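Local structure of benzoate 1,2-dioxygenase beta subunit (Burkholderia mallei ATCC 23344, 3E99) at residues Gly68-Ile76 and Leu158-Ile164; Asp105-His114 and Tyr126-Ser137. The protein forms the beta subunit of an oxygenase that dihydroxylates benzoate at ring positions 1 and 2, probably in a structural rather than catalytic role. One frame throughout, in Å; residues are numbered along the deposited sequence.

Contact 1 (Gly68-Ile76 and Leu158-Ile164)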
loop_
_atom_site.group_PDB
_atom_site.type_symbol
_atom_site.label_atom_id
_atom_site.label_comp_id
_atom_site.label_asym_id
_atom_site.label_seq_id
_atom_site.Cartn_x
_atom_site.Cartn_y
_atom_site.Cartn_z
ATOM N N GLY A 68 9.882 13.582 25.102
ATOM C CA GLY A 68 10.973 12.854 24.471
ATOM C C GLY A 68 10.936 13.021 22.961
ATOM O O GLY A 68 11.975 13.146 22.318
ATOM N N LEU A 69 9.734 13.041 22.390
ATOM C CA LEU A 69 9.591 13.217 20.947
ATOM C C LEU A 69 9.974 14.633 20.538
ATOM O O LEU A 69 10.513 14.817 19.454
ATOM C CB LEU A 69 8.161 12.954 20.474
ATOM C CG LEU A 69 7.704 11.499 20.377
ATOM C CD1 LEU A 69 6.251 11.455 19.927
ATOM C CD2 LEU A 69 8.608 10.712 19.433
ATOM N N GLU A 70 9.637 15.610 21.384
ATOM C CA GLU A 70 9.975 17.024 21.130
ATOM C C GLU A 70 11.471 17.157 21.088
ATOM O O GLU A 70 12.040 17.824 20.222
ATOM C CB GLU A 70 9.388 17.931 22.211
ATOM C CG GLU A 70 7.824 18.023 22.181
ATOM C CD GLU A 70 7.241 18.496 23.475
ATOM O OE1 GLU A 70 7.880 19.306 24.160
ATOM O OE2 GLU A 70 6.139 18.049 23.830
ATOM N N ASP A 71 12.141 16.551 22.054
ATOM C CA ASP A 71 13.598 16.638 22.071
ATOM C C ASP A 71 14.214 15.973 20.838
ATOM O O ASP A 71 15.187 16.444 20.299
ATOM C CB ASP A 71 14.169 16.039 23.346
ATOM C CG ASP A 71 13.622 16.719 24.605
ATOM O OD1 ASP A 71 13.301 17.939 24.592
ATOM O OD2 ASP A 71 13.524 16.025 25.624
ATOM N N ARG A 72 13.656 14.861 20.418
ATOM C CA ARG A 72 14.172 14.175 19.249
ATOM C C ARG A 72 13.971 15.030 17.992
ATOM O O ARG A 72 14.851 15.096 17.145
ATOM C CB ARG A 72 13.504 12.819 19.098
ATOM C CG ARG A 72 14.195 11.907 18.119
ATOM C CD ARG A 72 13.498 10.539 18.087
ATOM N NE ARG A 72 14.135 9.560 18.972
ATOM C CZ ARG A 72 14.793 8.475 18.564
ATOM N NH1 ARG A 72 14.961 8.207 17.274
ATOM N NH2 ARG A 72 15.319 7.655 19.465
ATOM N N VAL A 73 12.823 15.680 17.884
ATOM C CA VAL A 73 12.575 16.614 16.764
ATOM C C VAL A 73 13.582 17.764 16.808
ATOM O O VAL A 73 14.057 18.196 15.765
ATOM C CB VAL A 73 11.101 17.131 16.775
ATOM C CG1 VAL A 73 10.956 18.446 16.020
ATOM C CG2 VAL A 73 10.133 16.063 16.274
ATOM N N PHE A 74 13.924 18.261 17.999
ATOM C CA PHE A 74 14.932 19.295 18.125
ATOM C C PHE A 74 16.248 18.788 17.538
ATOM O O PHE A 74 16.893 19.518 16.812
ATOM C CB PHE A 74 15.187 19.757 19.586
ATOM C CG PHE A 74 15.939 21.082 19.657
ATOM C CD1 PHE A 74 17.332 21.131 19.640
ATOM C CD2 PHE A 74 15.232 22.270 19.679
ATOM C CE1 PHE A 74 17.979 22.316 19.657
ATOM C CE2 PHE A 74 15.866 23.471 19.715
ATOM C CZ PHE A 74 17.240 23.508 19.711
ATOM N N ARG A 75 16.648 17.544 17.875
ATOM C CA ARG A 75 17.900 16.963 17.330
ATOM C C ARG A 75 17.861 16.868 15.792
ATOM O O ARG A 75 18.839 17.179 15.116
ATOM C CB ARG A 75 18.232 15.574 17.937
ATOM C CG ARG A 75 19.551 14.976 17.362
ATOM C CD ARG A 75 19.875 13.510 17.789
ATOM N NE ARG A 75 18.771 12.543 17.626
ATOM C CZ ARG A 75 18.234 12.107 16.468
ATOM N NH1 ARG A 75 18.634 12.547 15.279
ATOM N NH2 ARG A 75 17.245 11.217 16.509
ATOM N N ILE A 76 16.737 16.431 15.261
ATOM C CA ILE A 76 16.573 16.334 13.819
ATOM C C ILE A 76 16.712 17.710 13.163
ATOM O O ILE A 76 17.394 17.874 12.150
ATOM C CB ILE A 76 15.254 15.634 13.458
ATOM C CG1 ILE A 76 15.382 14.107 13.738
ATOM C CG2 ILE A 76 14.880 15.910 11.985
ATOM C CD1 ILE A 76 14.084 13.419 14.038
ATOM N N LEU A 158 20.759 3.864 10.241
ATOM C CA LEU A 158 19.862 3.553 11.338
ATOM C C LEU A 158 18.415 4.037 11.071
ATOM O O LEU A 158 18.061 4.449 9.966
ATOM C CB LEU A 158 20.396 4.133 12.651
ATOM N N ILE A 159 17.576 3.950 12.088
ATOM C CA ILE A 159 16.183 4.266 11.928
ATOM C C ILE A 159 15.882 5.437 12.819
ATOM O O ILE A 159 16.326 5.509 13.942
ATOM C CB ILE A 159 15.274 3.020 12.247
ATOM C CG1 ILE A 159 13.893 3.189 11.650
ATOM C CG2 ILE A 159 15.136 2.787 13.720
ATOM C CD1 ILE A 159 13.122 1.893 11.498
ATOM N N ASP A 160 15.100 6.369 12.313
ATOM C CA ASP A 160 14.625 7.459 13.140
ATOM C C ASP A 160 13.134 7.571 13.029
ATOM O O ASP A 160 12.512 6.866 12.232
ATOM C CB ASP A 160 15.296 8.740 12.694
ATOM C CG ASP A 160 15.550 9.705 13.850
ATOM O OD1 ASP A 160 14.806 9.675 14.848
ATOM O OD2 ASP A 160 16.505 10.488 13.756
ATOM N N ILE A 161 12.567 8.481 13.823
ATOM C CA ILE A 161 11.131 8.680 13.893
ATOM C C ILE A 161 10.461 9.038 12.568
ATOM O O ILE A 161 9.277 8.764 12.368
ATOM C CB ILE A 161 10.757 9.710 15.013
ATOM C CG1 ILE A 161 11.434 11.060 14.810
ATOM C CG2 ILE A 161 11.122 9.167 16.363
ATOM C CD1 ILE A 161 10.987 12.055 15.860
ATOM N N TYR A 162 11.210 9.643 11.645
ATOM C CA TYR A 162 10.628 9.992 10.334
ATOM C C TYR A 162 10.533 8.820 9.363
ATOM O O TYR A 162 10.037 8.976 8.233
ATOM C CB TYR A 162 11.367 11.152 9.709
ATOM C CG TYR A 162 12.848 10.993 9.622
ATOM C CD1 TYR A 162 13.442 10.307 8.561
ATOM C CD2 TYR A 162 13.679 11.575 10.558
ATOM C CE1 TYR A 162 14.823 10.174 8.472
ATOM C CE2 TYR A 162 15.064 11.453 10.458
ATOM C CZ TYR A 162 15.617 10.748 9.440
ATOM O OH TYR A 162 16.975 10.684 9.389
ATOM N N HIS A 163 11.020 7.652 9.775
ATOM C CA HIS A 163 10.913 6.421 8.974
ATOM C C HIS A 163 9.729 5.544 9.344
ATOM O O HIS A 163 9.444 4.579 8.630
ATOM C CB HIS A 163 12.119 5.536 9.158
ATOM C CG HIS A 163 13.370 6.075 8.590
ATOM N ND1 HIS A 163 14.464 6.344 9.371
ATOM C CD2 HIS A 163 13.726 6.370 7.316
ATOM C CE1 HIS A 163 15.443 6.801 8.609
ATOM N NE2 HIS A 163 15.029 6.806 7.355
ATOM N N ILE A 164 9.047 5.891 10.435
ATOM C CA ILE A 164 8.028 5.045 11.058
ATOM C C ILE A 164 6.819 5.845 11.433
ATOM O O ILE A 164 5.984 5.334 12.222
ATOM C CB ILE A 164 8.603 4.290 12.298
ATOM C CG1 ILE A 164 9.076 5.309 13.342
ATOM C CG2 ILE A 164 9.760 3.414 11.857
ATOM C CD1 ILE A 164 9.749 4.749 14.569
ATOM O OXT ILE A 164 6.638 7.022 10.989
#

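Contact 2 (Asp105-His114 and Tyr126-Ser137)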
loop_
_atom_site.group_PDB
_atom_site.type_symbol
_atom_site.label_atom_id
_atom_site.label_comp_id
_atom_site.label_asym_id
_atom_site.label_seq_id
_atom_site.Cartn_x
_atom_site.Cartn_y
_atom_site.Cartn_z
ATOM N N ASP A 105 -14.244 8.248 22.960
ATOM C CA ASP A 105 -13.682 8.885 21.770
ATOM C C ASP A 105 -12.232 8.439 21.508
ATOM O O ASP A 105 -11.555 9.016 20.639
ATOM C CB ASP A 105 -13.737 10.404 21.923
ATOM C CG ASP A 105 -15.157 10.965 21.818
ATOM O OD1 ASP A 105 -15.935 10.490 20.953
ATOM O OD2 ASP A 105 -15.467 11.892 22.592
ATOM N N VAL A 106 -11.758 7.429 22.258
ATOM C CA VAL A 106 -10.442 6.853 22.017
ATOM C C VAL A 106 -10.566 5.573 21.188
ATOM O O VAL A 106 -11.143 4.560 21.623
ATOM C CB VAL A 106 -9.647 6.565 23.276
ATOM C CG1 VAL A 106 -8.260 6.097 22.883
ATOM C CG2 VAL A 106 -9.544 7.829 24.219
ATOM N N HIS A 107 -9.958 5.631 20.011
ATOM C CA HIS A 107 -10.074 4.594 19.003
ATOM C C HIS A 107 -8.727 3.929 18.819
ATOM O O HIS A 107 -7.717 4.614 18.702
ATOM C CB HIS A 107 -10.559 5.209 17.698
ATOM C CG HIS A 107 -12.006 5.583 17.722
ATOM N ND1 HIS A 107 -12.987 4.760 17.229
ATOM C CD2 HIS A 107 -12.637 6.682 18.204
ATOM C CE1 HIS A 107 -14.166 5.330 17.410
ATOM N NE2 HIS A 107 -13.984 6.496 18.000
ATOM N N THR A 108 -8.708 2.597 18.854
ATOM C CA THR A 108 -7.485 1.837 18.716
ATOM C C THR A 108 -7.529 1.050 17.408
ATOM O O THR A 108 -8.504 0.338 17.138
ATOM C CB THR A 108 -7.281 0.897 19.927
ATOM O OG1 THR A 108 -7.238 1.659 21.149
ATOM C CG2 THR A 108 -5.965 0.101 19.813
ATOM N N VAL A 109 -6.460 1.176 16.599
ATOM C CA VAL A 109 -6.362 0.530 15.295
ATOM C C VAL A 109 -4.976 -0.103 15.149
ATOM O O VAL A 109 -4.019 0.314 15.828
ATOM C CB VAL A 109 -6.557 1.550 14.153
ATOM C CG1 VAL A 109 -7.997 2.160 14.227
ATOM C CG2 VAL A 109 -5.513 2.646 14.260
ATOM N N ARG A 110 -4.864 -1.086 14.273
ATOM C CA ARG A 110 -3.558 -1.612 13.867
ATOM C C ARG A 110 -3.426 -1.510 12.378
ATOM O O ARG A 110 -4.436 -1.450 11.641
ATOM C CB ARG A 110 -3.383 -3.055 14.288
ATOM C CG ARG A 110 -4.257 -4.035 13.573
ATOM C CD ARG A 110 -3.967 -5.421 13.958
ATOM N NE ARG A 110 -2.716 -5.932 13.429
ATOM C CZ ARG A 110 -2.043 -6.937 13.977
ATOM N NH1 ARG A 110 -2.482 -7.547 15.076
ATOM N NH2 ARG A 110 -0.942 -7.376 13.399
ATOM N N PHE A 111 -2.189 -1.514 11.895
ATOM C CA PHE A 111 -1.974 -1.371 10.452
ATOM C C PHE A 111 -0.565 -1.823 10.086
ATOM O O PHE A 111 0.308 -1.895 10.958
ATOM C CB PHE A 111 -2.287 0.075 9.909
ATOM C CG PHE A 111 -1.459 1.177 10.519
ATOM C CD1 PHE A 111 -0.179 1.487 10.039
ATOM C CD2 PHE A 111 -1.902 1.838 11.631
ATOM C CE1 PHE A 111 0.565 2.450 10.617
ATOM C CE2 PHE A 111 -1.139 2.789 12.228
ATOM C CZ PHE A 111 0.100 3.116 11.723
ATOM N N ASN A 112 -0.346 -2.184 8.809
ATOM C CA ASN A 112 1.005 -2.480 8.315
ATOM C C ASN A 112 1.523 -1.246 7.612
ATOM O O ASN A 112 0.745 -0.401 7.157
ATOM C CB ASN A 112 0.968 -3.679 7.351
ATOM C CG ASN A 112 0.582 -4.962 8.047
ATOM O OD1 ASN A 112 0.611 -5.016 9.283
ATOM N ND2 ASN A 112 0.230 -6.006 7.274
ATOM N N TRP A 113 2.827 -1.138 7.461
ATOM C CA TRP A 113 3.372 0.038 6.828
ATOM C C TRP A 113 4.717 -0.308 6.214
ATOM O O TRP A 113 5.338 -1.351 6.494
ATOM C CB TRP A 113 3.479 1.198 7.865
ATOM C CG TRP A 113 4.276 0.783 9.035
ATOM C CD1 TRP A 113 3.784 0.309 10.238
ATOM C CD2 TRP A 113 5.697 0.787 9.164
ATOM N NE1 TRP A 113 4.801 0.020 11.072
ATOM C CE2 TRP A 113 5.991 0.305 10.461
ATOM C CE3 TRP A 113 6.764 1.177 8.333
ATOM C CZ2 TRP A 113 7.276 0.153 10.922
ATOM C CZ3 TRP A 113 8.030 1.053 8.800
ATOM C CH2 TRP A 113 8.293 0.545 10.093
ATOM N N HIS A 114 5.111 0.542 5.285
ATOM C CA HIS A 114 6.296 0.374 4.485
ATOM C C HIS A 114 6.694 1.804 4.128
ATOM O O HIS A 114 5.996 2.530 3.433
ATOM C CB HIS A 114 6.032 -0.475 3.229
ATOM C CG HIS A 114 7.204 -0.606 2.305
ATOM N ND1 HIS A 114 7.067 -0.778 0.943
ATOM C CD2 HIS A 114 8.538 -0.587 2.547
ATOM C CE1 HIS A 114 8.266 -0.884 0.388
ATOM N NE2 HIS A 114 9.177 -0.750 1.341
ATOM N N TYR A 126 11.815 0.236 5.215
ATOM C CA TYR A 126 11.503 -0.130 6.575
ATOM C C TYR A 126 10.067 -0.592 6.528
ATOM O O TYR A 126 9.262 0.033 5.877
ATOM C CB TYR A 126 11.600 1.085 7.474
ATOM C CG TYR A 126 12.954 1.726 7.435
ATOM C CD1 TYR A 126 13.945 1.326 8.296
ATOM C CD2 TYR A 126 13.253 2.704 6.481
ATOM C CE1 TYR A 126 15.212 1.916 8.245
ATOM C CE2 TYR A 126 14.504 3.268 6.399
ATOM C CZ TYR A 126 15.475 2.885 7.289
ATOM O OH TYR A 126 16.720 3.472 7.205
ATOM N N PHE A 127 9.755 -1.693 7.194
ATOM C CA PHE A 127 8.395 -2.172 7.177
ATOM C C PHE A 127 8.036 -2.872 8.459
ATOM O O PHE A 127 8.902 -3.302 9.197
ATOM C CB PHE A 127 8.154 -3.053 5.979
ATOM C CG PHE A 127 8.832 -4.410 6.046
ATOM C CD1 PHE A 127 10.117 -4.572 5.550
ATOM C CD2 PHE A 127 8.171 -5.514 6.538
ATOM C CE1 PHE A 127 10.738 -5.806 5.576
ATOM C CE2 PHE A 127 8.798 -6.761 6.562
ATOM C CZ PHE A 127 10.091 -6.873 6.090
ATOM N N GLY A 128 6.743 -2.913 8.741
ATOM C CA GLY A 128 6.262 -3.569 9.927
ATOM C C GLY A 128 4.815 -3.268 10.220
ATOM O O GLY A 128 4.019 -3.001 9.288
HETATM N N MSE A 129 4.467 -3.361 11.504
HETATM C CA MSE A 129 3.109 -3.156 11.973
HETATM C C MSE A 129 3.126 -2.083 13.045
HETATM O O MSE A 129 4.142 -1.870 13.735
HETATM C CB MSE A 129 2.602 -4.485 12.525
HETATM C CG MSE A 129 1.361 -4.435 13.286
HETATM SE SE MSE A 129 1.751 -4.151 15.169
HETATM C CE MSE A 129 0.096 -4.057 15.448
ATOM N N SER A 130 2.008 -1.399 13.187
ATOM C CA SER A 130 1.845 -0.432 14.239
ATOM C C SER A 130 0.461 -0.540 14.838
ATOM O O SER A 130 -0.470 -0.978 14.140
ATOM C CB SER A 130 2.097 0.995 13.700
ATOM O OG SER A 130 3.475 1.188 13.496
ATOM N N ARG A 131 0.370 -0.213 16.138
ATOM C CA ARG A 131 -0.869 -0.035 16.861
ATOM C C ARG A 131 -0.941 1.385 17.402
ATOM O O ARG A 131 -0.038 1.875 18.068
ATOM C CB ARG A 131 -1.008 -1.062 18.005
ATOM C CG ARG A 131 -2.309 -0.966 18.740
ATOM C CD ARG A 131 -2.538 -2.125 19.723
ATOM N NE ARG A 131 -2.791 -3.372 18.997
ATOM C CZ ARG A 131 -1.917 -4.387 18.866
ATOM N NH1 ARG A 131 -0.727 -4.347 19.436
ATOM N NH2 ARG A 131 -2.260 -5.447 18.155
ATOM N N TYR A 132 -2.018 2.076 17.071
ATOM C CA TYR A 132 -2.264 3.420 17.573
ATOM C C TYR A 132 -3.538 3.440 18.439
ATOM O O TYR A 132 -4.533 2.836 18.074
ATOM C CB TYR A 132 -2.482 4.388 16.421
ATOM C CG TYR A 132 -1.287 4.971 15.708
ATOM C CD1 TYR A 132 -0.105 4.261 15.544
ATOM C CD2 TYR A 132 -1.429 6.191 15.017
ATOM C CE1 TYR A 132 0.957 4.813 14.828
ATOM C CE2 TYR A 132 -0.403 6.716 14.253
ATOM C CZ TYR A 132 0.789 6.049 14.177
ATOM O OH TYR A 132 1.809 6.602 13.432
ATOM N N ALA A 133 -3.495 4.146 19.569
ATOM C CA ALA A 133 -4.701 4.637 20.249
ATOM C C ALA A 133 -4.770 6.132 20.018
ATOM O O ALA A 133 -3.801 6.853 20.311
ATOM C CB ALA A 133 -4.646 4.343 21.748
ATOM N N ILE A 134 -5.903 6.597 19.505
ATOM C CA ILE A 134 -6.057 7.975 19.076
ATOM C C ILE A 134 -7.299 8.566 19.737
ATOM O O ILE A 134 -8.383 8.007 19.610
ATOM C CB ILE A 134 -6.243 8.078 17.552
ATOM C CG1 ILE A 134 -5.121 7.383 16.792
ATOM C CG2 ILE A 134 -6.336 9.535 17.138
ATOM C CD1 ILE A 134 -5.513 6.965 15.387
ATOM N N ASP A 135 -7.120 9.709 20.393
ATOM C CA ASP A 135 -8.188 10.445 21.060
ATOM C C ASP A 135 -8.850 11.429 20.105
ATOM O O ASP A 135 -8.213 12.391 19.613
ATOM C CB ASP A 135 -7.595 11.194 22.258
ATOM C CG ASP A 135 -8.631 12.002 23.035
ATOM O OD1 ASP A 135 -9.857 11.904 22.780
ATOM O OD2 ASP A 135 -8.187 12.741 23.914
ATOM N N PHE A 136 -10.109 11.161 19.773
ATOM C CA PHE A 136 -10.859 12.048 18.894
ATOM C C PHE A 136 -11.792 13.019 19.626
ATOM O O PHE A 136 -12.641 13.655 18.999
ATOM C CB PHE A 136 -11.663 11.244 17.876
ATOM C CG PHE A 136 -10.830 10.618 16.777
ATOM C CD1 PHE A 136 -10.222 9.378 16.957
ATOM C CD2 PHE A 136 -10.676 11.262 15.556
ATOM C CE1 PHE A 136 -9.489 8.796 15.951
ATOM C CE2 PHE A 136 -9.943 10.657 14.531
ATOM C CZ PHE A 136 -9.341 9.447 14.743
ATOM N N SER A 137 -11.617 13.182 20.928
ATOM C CA SER A 137 -12.508 14.047 21.708
ATOM C C SER A 137 -12.352 15.559 21.403
ATOM O O SER A 137 -13.332 16.303 21.452
ATOM C CB SER A 137 -12.307 13.788 23.193
ATOM O OG SER A 137 -10.997 14.115 23.581
#

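Contact 1 (Gly68-Ile76 and Leu158-Ile164)
R72, in helix 66-82, and I161, in the irregular C-terminal tail, have the closest CA atoms of the two segments, 8.3 Å apart. At that spacing side chains do the joining, and in this NTF2-like fold a salt-bridge network beside an apolar patch ties the tail to the helix. R72 and R75, almost one turn apart, have chains long enough to converge on D160. R75, which also pairs with E79, meets the acid nearly flat, its guanidinium turned only 28° from the carboxylate, and its NH2 lies 2.9 Å from OD2 of D160 on the syn side. In one of its two conformers R72 comes from above that plane, with NH1 2.8 Å from OD1 of D160 and NE held by Y63. OD1 of D160 also accepts from N of I161 at 2.7 Å, which, with the arginine bonds, helps fix the carboxylate's rotation, and the two arginines would favour its charged form despite burial. I161 supplies the apolar half. A chi1 of 58° sets CG1 of I161 between its backbone N and carbonyl carbon, 3.6 Å from CD1 of I76, while CD1 of I161 is 4.1 Å from CG2 of V73. CD1 of I76 also touches the edge of the Y162 ring. N of D160 donates in the ring plane to ND1 of H163, 3.0 Å away and nearly straight at 174°.

Contact 2 (Asp105-His114 and Tyr126-Ser137)
W113 and G128 form one of four hydrogen-bonded pairs between antiparallel strands 106-114 and 126-135, alongside H107-I134, V109-Y132 and F111-S130. From CB of W113 a chi1 of 56° swings the indole across the partner strand. Its CG lies 3.8 Å from O of G128, CD1 comes 3.4 Å from OG of S130, and NE1 is 3.0 Å from the same OG. CE2 and CZ2 lie over N of G128; because glycine has no CB, the ring can lie on the backbone, and CA of G128 makes a CH-pi contact with the five-membered ring. At the far rim CH2 is 3.8 Å from C of F127, and CZ3 is 3.3 Å from O of Y126. On the same face, F111 turns its edge to the face of Y132, centroids 5.1 Å apart and planes at 73°, while CB of S130 covers a face of F111; helix 7-22 packs against both aromatics. Flat rings suit this buried side, and OH of Y132 is bonded to E17. The other face is more polar: CE of the selenomethionine M129 lies over the centre of the R110 guanidinium, R131 pairs with E100, and ND2 of N112 bonds to O of H92 in a second subunit. The whole is a long beta hairpin in the curved sheet of an NTF2-like fold, one face lined by the helix and the other taking part in trimer assembly.

Overall arrangement
Contact 1 and contact 2 have centres about 18 Å apart, on opposite sides of the chain's centre, yet they touch through the C-terminal tail. CG2 of I164 packs 3.7 Å from CH2 of W113, and Y126 is met by three tail residues: CE2 of Y126 lies 3.3 Å from CD2 of H163, its CD1 packs against I159, and its OH probably bonds to O of L158. K146 adds a polar link, bonding both to the terminal carboxylate of I164 and to OH of Y132. The tail thus spans from helix 66-82 to the hairpin. Neither contact holds a metal or ligand; in related oxygenases the iron centres belong to the alpha subunit.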